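Local coordinates for peptidoglycan D,D-transpeptidase FtsI (Yersinia pestis, PDB 6SYN), which probably cross-links septal peptidoglycan as a class B penicillin-binding protein, a D,D-transpeptidase acting through an active-site serine that β-lactams acylate, at residues T245-P250 and M367-Q372. Residues are numbered along the deposited sequence; the frame is centred on the assembly and turned at random.
Sequences TDIFEP and MVTPLQ
With chi1 of 86°, I247 sets CG1 between its backbone N and carbonyl carbon, and M367 turns its CG beside the backbone N (chi1 -54°); the two side chains meet at a slant near their roots, I247 CG1 coming 3.4 Å from M367 CB. Farther out, M367 is bent about its last torsion, and its CE reaches E249 CG at 3.7 Å. Between I247 and E249 the backbones form a single antiparallel hydrogen-bonded bridge. F248 N gives a nearly straight bond to V368 O (2.7 Å, 173°), and V368 N returns one to F248 O (2.7 Å). On the face opposite M367's side chain, V368 CG2 lies against F248 O and, more loosely, P250 CB. Beyond the bridge D246 O receives the CA-H of T369 and lies 3.3 Å from P370 CD. There T369 and Q372 form a capping box: T369 OG1 accepts from Q372 N, while T369 N reaches an in-plane lone pair of Q372 OE1. The carboxylate of E249 is bound separately, by G365 N and Y452 OH. Within the transpeptidase domain, then, one reciprocal pair of backbone hydrogen bonds suffices to set the register of two irregular segments, holding the loop that leads to S252, in the ligand pocket, against the capped start of helix 370-381.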
ATOM      1  N   THR A 245      -4.922  -1.856  -5.989  1.00 15.01           N
ATOM      2  CA  THR A 245      -5.519  -1.412  -7.282  1.00 14.96           C
ATOM      3  C   THR A 245      -4.459  -0.791  -8.205  1.00 14.53           C
ATOM      4  O   THR A 245      -4.494  -1.103  -9.408  1.00 14.63           O
ATOM      5  CB  THR A 245      -6.732  -0.490  -7.084  1.00 15.15           C
ATOM      6  OG1 THR A 245      -6.279   0.781  -6.620  1.00 15.59           O
ATOM      7  CG2 THR A 245      -7.753  -1.052  -6.120  1.00 15.09           C
ATOM      8  N   ASP A 246      -3.574   0.073  -7.711  1.00 14.13           N
ATOM      9  CA  ASP A 246      -2.405   0.495  -8.524  1.00 13.94           C
ATOM     10  C   ASP A 246      -1.675  -0.781  -8.943  1.00 13.76           C
ATOM     11  O   ASP A 246      -1.296  -1.562  -8.043  1.00 13.66           O
ATOM     12  CB  ASP A 246      -1.429   1.403  -7.767  1.00 14.02           C
ATOM     13  CG  ASP A 246      -1.791   2.879  -7.722  1.00 14.17           C
ATOM     14  OD1 ASP A 246      -2.635   3.320  -8.535  1.00 14.10           O
ATOM     15  OD2 ASP A 246      -1.197   3.583  -6.885  1.00 14.34           O
ATOM     16  N   ILE A 247      -1.511  -1.016 -10.244  1.00 13.59           N
ATOM     17  CA  ILE A 247      -0.540  -2.033 -10.744  1.00 13.59           C
ATOM     18  C   ILE A 247       0.583  -1.273 -11.456  1.00 13.40           C
ATOM     19  O   ILE A 247       0.281  -0.402 -12.285  1.00 13.59           O
ATOM     20  CB  ILE A 247      -1.194  -3.154 -11.585  1.00 13.57           C
ATOM     21  CG1 ILE A 247      -1.362  -2.807 -13.070  1.00 13.70           C
ATOM     22  CG2 ILE A 247      -2.499  -3.619 -10.948  1.00 13.54           C
ATOM     23  CD1 ILE A 247      -2.406  -1.771 -13.381  1.00 13.62           C
ATOM     24  N   PHE A 248       1.825  -1.544 -11.061  1.00 13.22           N
ATOM     25  CA  PHE A 248       3.044  -0.825 -11.506  1.00 13.17           C
ATOM     26  C   PHE A 248       4.071  -1.823 -12.037  1.00 12.77           C
ATOM     27  O   PHE A 248       4.114  -2.969 -11.536  1.00 12.93           O
ATOM     28  CB  PHE A 248       3.709  -0.078 -10.347  1.00 13.35           C
ATOM     29  CG  PHE A 248       2.943   1.092  -9.785  1.00 13.41           C
ATOM     30  CD1 PHE A 248       2.506   2.120 -10.606  1.00 13.57           C
ATOM     31  CD2 PHE A 248       2.698   1.185  -8.425  1.00 13.44           C
ATOM     32  CE1 PHE A 248       1.810   3.200 -10.082  1.00 13.60           C
ATOM     33  CE2 PHE A 248       2.016   2.273  -7.901  1.00 13.57           C
ATOM     34  CZ  PHE A 248       1.572   3.277  -8.730  1.00 13.58           C
ATOM     35  N   GLU A 249       4.903  -1.372 -12.975  1.00 12.24           N
ATOM     36  CA  GLU A 249       6.163  -2.064 -13.345  1.00 12.01           C
ATOM     37  C   GLU A 249       7.096  -2.052 -12.127  1.00 11.74           C
ATOM     38  O   GLU A 249       7.381  -0.995 -11.558  1.00 11.33           O
ATOM     39  CB  GLU A 249       6.738  -1.432 -14.615  1.00 11.96           C
ATOM     40  CG  GLU A 249       5.910  -1.762 -15.844  1.00 12.08           C
ATOM     41  CD  GLU A 249       6.642  -1.703 -17.172  1.00 12.24           C
ATOM     42  OE1 GLU A 249       6.877  -0.580 -17.663  1.00 12.45           O
ATOM     43  OE2 GLU A 249       6.975  -2.779 -17.714  1.00 12.14           O
ATOM     44  N   PRO A 250       7.549  -3.238 -11.652  1.00 11.53           N
ATOM     45  CA  PRO A 250       8.353  -3.338 -10.431  1.00 11.56           C
ATOM     46  C   PRO A 250       9.769  -2.755 -10.539  1.00 11.60           C
ATOM     47  O   PRO A 250      10.331  -2.418  -9.515  1.00 11.53           O
ATOM     48  CB  PRO A 250       8.436  -4.846 -10.148  1.00 11.40           C
ATOM     49  CG  PRO A 250       8.198  -5.490 -11.491  1.00 11.44           C
ATOM     50  CD  PRO A 250       7.253  -4.559 -12.223  1.00 11.49           C
ATOM     51  N   MET A 367       3.207  -5.827 -14.702  1.00  8.69           N
ATOM     52  CA  MET A 367       2.588  -4.835 -13.792  1.00  8.74           C
ATOM     53  C   MET A 367       2.048  -5.574 -12.564  1.00  8.43           C
ATOM     54  O   MET A 367       1.364  -6.594 -12.734  1.00  8.33           O
ATOM     55  CB  MET A 367       1.488  -4.064 -14.524  1.00  9.06           C
ATOM     56  CG  MET A 367       1.997  -3.434 -15.811  1.00  9.31           C
ATOM     57  SD  MET A 367       1.090  -1.948 -16.305  1.00  9.75           S
ATOM     58  CE  MET A 367       2.445  -0.879 -16.787  1.00  9.73           C
ATOM     59  N   VAL A 368       2.410  -5.089 -11.378  1.00  8.25           N
ATOM     60  CA  VAL A 368       2.220  -5.784 -10.072  1.00  8.13           C
ATOM     61  C   VAL A 368       1.645  -4.769  -9.085  1.00  8.08           C
ATOM     62  O   VAL A 368       1.966  -3.567  -9.229  1.00  7.96           O
ATOM     63  CB  VAL A 368       3.552  -6.375  -9.567  1.00  8.07           C
ATOM     64  CG1 VAL A 368       4.269  -7.168 -10.657  1.00  8.04           C
ATOM     65  CG2 VAL A 368       4.470  -5.301  -9.004  1.00  8.05           C
ATOM     66  N   THR A 369       0.823  -5.221  -8.133  1.00  8.04           N
ATOM     67  CA  THR A 369       0.336  -4.370  -7.014  1.00  8.01           C
ATOM     68  C   THR A 369       1.474  -4.241  -6.005  1.00  7.93           C
ATOM     69  O   THR A 369       2.356  -5.098  -5.952  1.00  8.02           O
ATOM     70  CB  THR A 369      -0.956  -4.902  -6.379  1.00  8.04           C
ATOM     71  OG1 THR A 369      -0.679  -6.145  -5.733  1.00  8.08           O
ATOM     72  CG2 THR A 369      -2.078  -5.082  -7.378  1.00  8.05           C
ATOM     73  N   PRO A 370       1.540  -3.130  -5.239  1.00  7.81           N
ATOM     74  CA  PRO A 370       2.431  -3.048  -4.078  1.00  7.71           C
ATOM     75  C   PRO A 370       2.309  -4.256  -3.135  1.00  7.59           C
ATOM     76  O   PRO A 370       3.331  -4.746  -2.682  1.00  7.62           O
ATOM     77  CB  PRO A 370       1.968  -1.746  -3.413  1.00  7.77           C
ATOM     78  CG  PRO A 370       1.558  -0.887  -4.591  1.00  7.82           C
ATOM     79  CD  PRO A 370       0.857  -1.858  -5.521  1.00  7.80           C
ATOM     80  N   LEU A 371       1.082  -4.728  -2.892  1.00  7.42           N
ATOM     81  CA  LEU A 371       0.809  -5.922  -2.047  1.00  7.30           C
ATOM     82  C   LEU A 371       1.503  -7.152  -2.651  1.00  7.16           C
ATOM     83  O   LEU A 371       2.074  -7.955  -1.868  1.00  7.16           O
ATOM     84  CB  LEU A 371      -0.702  -6.141  -1.917  1.00  7.33           C
ATOM     85  CG  LEU A 371      -1.104  -7.371  -1.100  1.00  7.44           C
ATOM     86  CD1 LEU A 371      -0.515  -7.316   0.305  1.00  7.46           C
ATOM     87  CD2 LEU A 371      -2.616  -7.530  -1.040  1.00  7.43           C
ATOM     88  N   GLN A 372       1.468  -7.294  -3.981  1.00  6.90           N
ATOM     89  CA  GLN A 372       2.106  -8.429  -4.699  1.00  6.80           C
ATOM     90  C   GLN A 372       3.617  -8.387  -4.454  1.00  6.77           C
ATOM     91  O   GLN A 372       4.213  -9.460  -4.221  1.00  6.63           O
ATOM     92  CB  GLN A 372       1.772  -8.390  -6.189  1.00  6.73           C
ATOM     93  CG  GLN A 372       0.485  -9.121  -6.538  1.00  6.67           C
ATOM     94  CD  GLN A 372       0.273  -9.180  -8.029  1.00  6.59           C
ATOM     95  OE1 GLN A 372       0.485  -8.197  -8.734  1.00  6.57           O
ATOM     96  NE2 GLN A 372      -0.144 -10.339  -8.516  1.00  6.45           N
TER